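Local coordinates for protein glucose-1-phosphate thymidylyltransferase (Bacillus anthracis, PDB 4ECM) that catalyses the transfer of a thymidylyl group from dTTP to glucose 1-phosphate, giving dTDP-glucose and pyrophosphate, probably as the first step of dTDP-L-rhamnose synthesis, at residues A[170-182]-A[220-234]. Residues are numbered along the deposited sequence; the frame is centred on the assembly and turned at random.
With DAU (2'deoxy-thymidine-5'-diphospho-alpha-D-glucose), chain B.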
# COMPACT_ATOMS: atom_id res chain seq x y z
N ASN A 170 -4.77 -20.91 38.51
CA ASN A 170 -5.34 -21.53 39.69
C ASN A 170 -4.30 -21.34 40.77
O ASN A 170 -3.25 -22.01 40.76
CB ASN A 170 -5.59 -23.02 39.42
CG ASN A 170 -6.12 -23.78 40.66
OD1 ASN A 170 -6.41 -23.18 41.69
ND2 ASN A 170 -6.24 -25.10 40.53
N ILE A 171 -4.55 -20.40 41.67
CA ILE A 171 -3.62 -20.09 42.74
C ILE A 171 -4.07 -20.64 44.09
O ILE A 171 -5.17 -20.38 44.54
CB ILE A 171 -3.44 -18.57 42.89
CG1 ILE A 171 -2.86 -17.98 41.60
CG2 ILE A 171 -2.51 -18.25 44.08
CD1 ILE A 171 -2.60 -16.52 41.69
N GLN A 172 -3.20 -21.41 44.72
CA GLN A 172 -3.45 -21.94 46.05
C GLN A 172 -2.23 -21.72 46.92
O GLN A 172 -1.11 -22.05 46.52
CB GLN A 172 -3.80 -23.42 45.99
CG GLN A 172 -5.10 -23.69 45.25
CD GLN A 172 -5.52 -25.14 45.33
OE1 GLN A 172 -4.87 -25.96 45.98
NE2 GLN A 172 -6.62 -25.46 44.68
N ASN A 173 -2.45 -21.13 48.10
CA ASN A 173 -1.38 -20.85 49.05
C ASN A 173 -0.23 -20.08 48.40
O ASN A 173 0.96 -20.37 48.61
CB ASN A 173 -0.93 -22.15 49.72
CG ASN A 173 -2.09 -22.84 50.44
OD1 ASN A 173 -2.72 -22.25 51.33
ND2 ASN A 173 -2.40 -24.07 50.04
N ARG A 174 -0.61 -19.09 47.59
CA ARG A 174 0.33 -18.21 46.89
C ARG A 174 1.22 -18.94 45.89
O ARG A 174 2.33 -18.49 45.59
CB ARG A 174 1.16 -17.39 47.89
CG ARG A 174 0.29 -16.51 48.81
CD ARG A 174 1.13 -15.60 49.69
NE ARG A 174 1.95 -16.36 50.63
CZ ARG A 174 1.57 -16.73 51.85
NH1 ARG A 174 2.40 -17.42 52.62
NH2 ARG A 174 0.36 -16.40 52.32
N LYS A 175 0.74 -20.07 45.36
CA LYS A 175 1.47 -20.83 44.33
C LYS A 175 0.54 -21.13 43.16
O LYS A 175 -0.63 -21.46 43.37
CB LYS A 175 2.05 -22.16 44.87
CG LYS A 175 3.45 -22.08 45.58
CD LYS A 175 3.42 -21.35 46.95
CE LYS A 175 4.82 -21.18 47.59
NZ LYS A 175 5.43 -22.46 48.05
N ILE A 176 1.03 -21.01 41.92
CA ILE A 176 0.21 -21.38 40.76
C ILE A 176 0.23 -22.90 40.62
O ILE A 176 1.28 -23.51 40.47
CB ILE A 176 0.69 -20.75 39.44
CG1 ILE A 176 0.63 -19.24 39.50
CG2 ILE A 176 -0.18 -21.18 38.30
CD1 ILE A 176 0.93 -18.57 38.16
N ILE A 177 -0.95 -23.51 40.68
CA ILE A 177 -1.09 -24.96 40.58
C ILE A 177 -1.16 -25.35 39.11
O ILE A 177 -0.53 -26.31 38.70
CB ILE A 177 -2.33 -25.48 41.33
CG1 ILE A 177 -2.27 -25.04 42.80
CG2 ILE A 177 -2.44 -27.01 41.21
CD1 ILE A 177 -0.99 -25.47 43.54
N GLU A 178 -1.93 -24.59 38.34
CA GLU A 178 -2.05 -24.81 36.90
C GLU A 178 -2.71 -23.62 36.22
O GLU A 178 -3.36 -22.80 36.87
CB GLU A 178 -2.81 -26.13 36.59
CG GLU A 178 -4.21 -26.26 37.19
CD GLU A 178 -5.26 -25.38 36.52
OE1 GLU A 178 -6.46 -25.57 36.79
OE2 GLU A 178 -4.88 -24.51 35.72
N ILE A 179 -2.50 -23.51 34.92
CA ILE A 179 -3.10 -22.45 34.14
C ILE A 179 -4.02 -23.17 33.16
O ILE A 179 -3.68 -24.23 32.64
CB ILE A 179 -2.09 -21.60 33.39
CG1 ILE A 179 -1.16 -20.89 34.38
CG2 ILE A 179 -2.80 -20.57 32.52
CD1 ILE A 179 0.04 -20.22 33.71
N GLU A 180 -5.20 -22.61 32.93
CA GLU A 180 -6.16 -23.19 32.01
C GLU A 180 -6.62 -22.10 31.02
O GLU A 180 -7.00 -21.00 31.41
CB GLU A 180 -7.31 -23.79 32.81
CG GLU A 180 -8.38 -24.47 31.98
CD GLU A 180 -9.45 -25.18 32.83
OE1 GLU A 180 -9.41 -25.09 34.09
OE2 GLU A 180 -10.34 -25.81 32.21
N GLU A 181 -6.58 -22.43 29.74
CA GLU A 181 -6.94 -21.50 28.69
C GLU A 181 -8.45 -21.46 28.48
O GLU A 181 -9.06 -22.47 28.20
CB GLU A 181 -6.22 -21.86 27.38
CG GLU A 181 -6.46 -20.90 26.22
CD GLU A 181 -5.89 -19.49 26.45
OE1 GLU A 181 -5.03 -19.32 27.36
OE2 GLU A 181 -6.29 -18.57 25.70
N LYS A 182 -9.03 -20.27 28.64
CA LYS A 182 -10.47 -20.00 28.46
C LYS A 182 -11.37 -21.08 29.05
O LYS A 182 -12.18 -21.68 28.35
CB LYS A 182 -10.78 -19.77 26.98
CG LYS A 182 -9.93 -18.65 26.37
CD LYS A 182 -10.44 -18.23 24.99
CE LYS A 182 -9.52 -17.17 24.33
NZ LYS A 182 -8.19 -17.76 24.03
N THR A 220 -0.50 -20.90 26.81
CA THR A 220 -0.78 -21.51 28.13
C THR A 220 0.02 -22.84 28.30
O THR A 220 0.54 -23.12 29.39
CB THR A 220 -2.28 -21.70 28.36
OG1 THR A 220 -2.89 -20.41 28.56
CG2 THR A 220 -2.54 -22.57 29.59
N ASP A 221 0.14 -23.62 27.23
CA ASP A 221 0.92 -24.87 27.29
C ASP A 221 2.38 -24.60 27.65
O ASP A 221 3.00 -25.34 28.43
CB ASP A 221 0.84 -25.63 25.98
CG ASP A 221 -0.58 -26.07 25.65
OD1 ASP A 221 -1.40 -26.20 26.59
OD2 ASP A 221 -0.86 -26.29 24.46
N ILE A 222 2.93 -23.53 27.09
CA ILE A 222 4.30 -23.12 27.38
C ILE A 222 4.42 -22.71 28.84
O ILE A 222 5.36 -23.12 29.54
CB ILE A 222 4.72 -21.94 26.50
CG1 ILE A 222 4.90 -22.39 25.05
CG2 ILE A 222 6.01 -21.29 27.02
CD1 ILE A 222 5.08 -21.21 24.08
N ASN A 223 3.48 -21.91 29.31
CA ASN A 223 3.50 -21.47 30.71
C ASN A 223 3.39 -22.67 31.67
O ASN A 223 4.09 -22.71 32.68
CB ASN A 223 2.46 -20.38 30.94
CG ASN A 223 2.78 -19.13 30.12
OD1 ASN A 223 3.95 -18.86 29.86
ND2 ASN A 223 1.74 -18.37 29.71
N ASN A 224 2.55 -23.65 31.33
CA ASN A 224 2.43 -24.86 32.15
C ASN A 224 3.71 -25.73 32.13
O ASN A 224 4.04 -26.37 33.13
CB ASN A 224 1.19 -25.69 31.76
CG ASN A 224 -0.12 -25.14 32.35
OD1 ASN A 224 -0.13 -24.66 33.48
ND2 ASN A 224 -1.22 -25.26 31.61
N TRP A 225 4.43 -25.75 31.00
CA TRP A 225 5.69 -26.50 30.88
C TRP A 225 6.69 -25.93 31.87
O TRP A 225 7.30 -26.67 32.66
CB TRP A 225 6.23 -26.45 29.43
CG TRP A 225 7.61 -27.04 29.24
CD1 TRP A 225 7.95 -28.37 29.28
CD2 TRP A 225 8.83 -26.32 28.96
NE1 TRP A 225 9.30 -28.51 29.06
CE2 TRP A 225 9.86 -27.28 28.86
CE3 TRP A 225 9.15 -24.95 28.79
CZ2 TRP A 225 11.21 -26.92 28.59
CZ3 TRP A 225 10.48 -24.60 28.53
CH2 TRP A 225 11.49 -25.59 28.44
N TYR A 226 6.86 -24.61 31.86
CA TYR A 226 7.75 -23.97 32.84
C TYR A 226 7.27 -24.21 34.28
O TYR A 226 8.09 -24.40 35.17
CB TYR A 226 7.81 -22.47 32.62
CG TYR A 226 8.75 -21.97 31.55
CD1 TYR A 226 10.12 -21.89 31.78
CD2 TYR A 226 8.26 -21.47 30.35
CE1 TYR A 226 10.98 -21.37 30.83
CE2 TYR A 226 9.12 -20.94 29.39
CZ TYR A 226 10.48 -20.89 29.63
OH TYR A 226 11.33 -20.35 28.69
N LEU A 227 5.95 -24.19 34.48
CA LEU A 227 5.35 -24.42 35.79
C LEU A 227 5.69 -25.81 36.33
O LEU A 227 6.17 -25.93 37.45
CB LEU A 227 3.83 -24.21 35.74
CG LEU A 227 3.06 -24.43 37.04
CD1 LEU A 227 3.61 -23.56 38.17
CD2 LEU A 227 1.58 -24.16 36.80
N LYS A 228 5.45 -26.85 35.53
CA LYS A 228 5.79 -28.22 35.93
C LYS A 228 7.27 -28.38 36.21
O LYS A 228 7.66 -29.25 36.98
CB LYS A 228 5.39 -29.24 34.86
CG LYS A 228 3.90 -29.42 34.68
CD LYS A 228 3.62 -30.62 33.78
CE LYS A 228 2.13 -30.88 33.63
NZ LYS A 228 1.88 -32.19 32.93
N ARG A 229 8.10 -27.57 35.56
CA ARG A 229 9.54 -27.64 35.82
C ARG A 229 9.89 -26.89 37.12
O ARG A 229 11.03 -26.93 37.56
CB ARG A 229 10.34 -27.14 34.63
CG ARG A 229 10.29 -28.06 33.39
CD ARG A 229 11.13 -27.51 32.20
NE ARG A 229 12.49 -27.16 32.63
CZ ARG A 229 13.07 -25.96 32.53
NH1 ARG A 229 14.29 -25.79 33.01
NH2 ARG A 229 12.46 -24.94 31.92
N GLY A 230 8.91 -26.22 37.72
CA GLY A 230 9.14 -25.53 38.98
C GLY A 230 9.93 -24.23 38.87
O GLY A 230 10.48 -23.75 39.86
N VAL A 231 9.98 -23.65 37.66
CA VAL A 231 10.74 -22.41 37.45
C VAL A 231 9.88 -21.23 36.92
O VAL A 231 10.41 -20.24 36.40
CB VAL A 231 11.97 -22.68 36.55
CG1 VAL A 231 12.94 -23.69 37.27
CG2 VAL A 231 11.53 -23.20 35.18
N LEU A 232 8.56 -21.34 37.08
CA LEU A 232 7.64 -20.27 36.71
C LEU A 232 7.30 -19.42 37.96
O LEU A 232 6.93 -19.97 38.98
CB LEU A 232 6.33 -20.84 36.17
CG LEU A 232 5.29 -19.75 35.80
CD1 LEU A 232 5.81 -18.93 34.63
CD2 LEU A 232 3.92 -20.36 35.45
N THR A 233 7.45 -18.09 37.86
CA THR A 233 7.07 -17.19 38.94
C THR A 233 5.95 -16.29 38.43
O THR A 233 5.68 -16.26 37.23
CB THR A 233 8.24 -16.29 39.44
OG1 THR A 233 8.70 -15.43 38.38
CG2 THR A 233 9.43 -17.15 40.00
N TYR A 234 5.29 -15.59 39.34
CA TYR A 234 4.26 -14.66 38.94
C TYR A 234 4.21 -13.44 39.82
O TYR A 234 4.71 -13.44 40.95
CB TYR A 234 2.88 -15.31 38.94
CG TYR A 234 2.32 -15.53 40.32
CD1 TYR A 234 1.47 -14.59 40.90
CD2 TYR A 234 2.64 -16.66 41.05
CE1 TYR A 234 0.95 -14.78 42.18
CE2 TYR A 234 2.13 -16.87 42.32
CZ TYR A 234 1.28 -15.92 42.88
OH TYR A 234 0.78 -16.13 44.14
O6 DAU B . -5.17 -10.97 26.24
C6 DAU B . -4.68 -11.95 27.16
C5 DAU B . -4.96 -13.34 26.61
O5 DAU B . -4.36 -13.42 25.32
C4 DAU B . -4.41 -14.44 27.53
O4 DAU B . -5.07 -14.42 28.79
C3 DAU B . -4.56 -15.83 26.93
O3 DAU B . -3.91 -16.79 27.79
C2 DAU B . -3.93 -15.82 25.53
O2 DAU B . -4.13 -17.08 24.86
C1 DAU B . -4.49 -14.70 24.68
O1 DAU B . -5.85 -14.96 24.39
P2 DAU B . -6.58 -14.30 23.11
O3P DAU B . -6.90 -12.85 23.37
O4P DAU B . -7.65 -15.26 22.68
OPP DAU B . -5.39 -14.30 22.01
P DAU B . -5.59 -13.71 20.53
O1P DAU B . -6.57 -12.56 20.59
O2P DAU B . -5.81 -14.85 19.61
O5' DAU B . -4.15 -13.06 20.22
C5' DAU B . -3.75 -11.89 20.91
C4' DAU B . -2.59 -11.14 20.25
O4' DAU B . -1.54 -11.99 19.78
C3' DAU B . -3.02 -10.26 19.11
O3' DAU B . -2.52 -8.95 19.43
C2' DAU B . -2.34 -10.81 17.88
C1' DAU B . -1.25 -11.71 18.43
N11 DAU B . -1.15 -13.05 17.82
C61 DAU B . -2.29 -13.89 17.87
C51 DAU B . -2.39 -15.00 17.05
C5A DAU B . -3.56 -15.95 17.19
C21 DAU B . -0.23 -13.24 16.77
O21 DAU B . 0.81 -12.40 16.68
N31 DAU B . -0.29 -14.32 15.95
C41 DAU B . -1.33 -15.20 16.03
O41 DAU B . -1.38 -16.26 15.19
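Asn224 grips the backbone of Ile179 with both ends of its amide. Its ND2 donates to Ile179 O at 2.9 Å, nearly straight (175°) and in the amide plane. Its OD1 takes Ile179 N at 3.0 Å on a lone pair in the carbonyl plane. The two bonds fix the amide's rotation.

A second polar cluster lies at the sugar. Thr220 OG1 donates to Glu181 OE1 at 2.7 Å, from the anti side and 22° out of the carboxylate plane. OE1 also receives the glucose O3 hydroxyl of dTDP-glucose. Glu181 OE2 takes glucose O2 at 2.8 Å and forms a salt bridge with Lys182 NZ, which also bonds phosphate oxygen O4P. Thr220 belongs to the pocket too, and its bond is consistent with holding the carboxylate toward the sugar.

Strand 175-181, in the large mixed sheet of the nucleotidyl transferase domain, follows strand 167-172 in an antiparallel hairpin with a type I' turn at Gln172-Lys175. Its end brings Glu181 and Lys182 to the ligand. It runs antiparallel to helix 220-228, axes 8.2 Å apart at closest. Gly230, with positive phi, closes the last turn in a Schellman motif.

Most of the remaining contact is apolar. Ile179 lays CG2 on Thr220 CG2 (3.6 Å) and CD1 on Asn223 CB. Leu227 CD2 meets Ile176 CG2. Tyr234 CG sits between backbone N and carbonyl carbon (chi1 74°), turning the ring toward Ile176 CG1 and Ile171 CD1, which approach obliquely. Arg174 O lies at the ring edge, in plane, a weak 3.2 Å from Tyr234 OH.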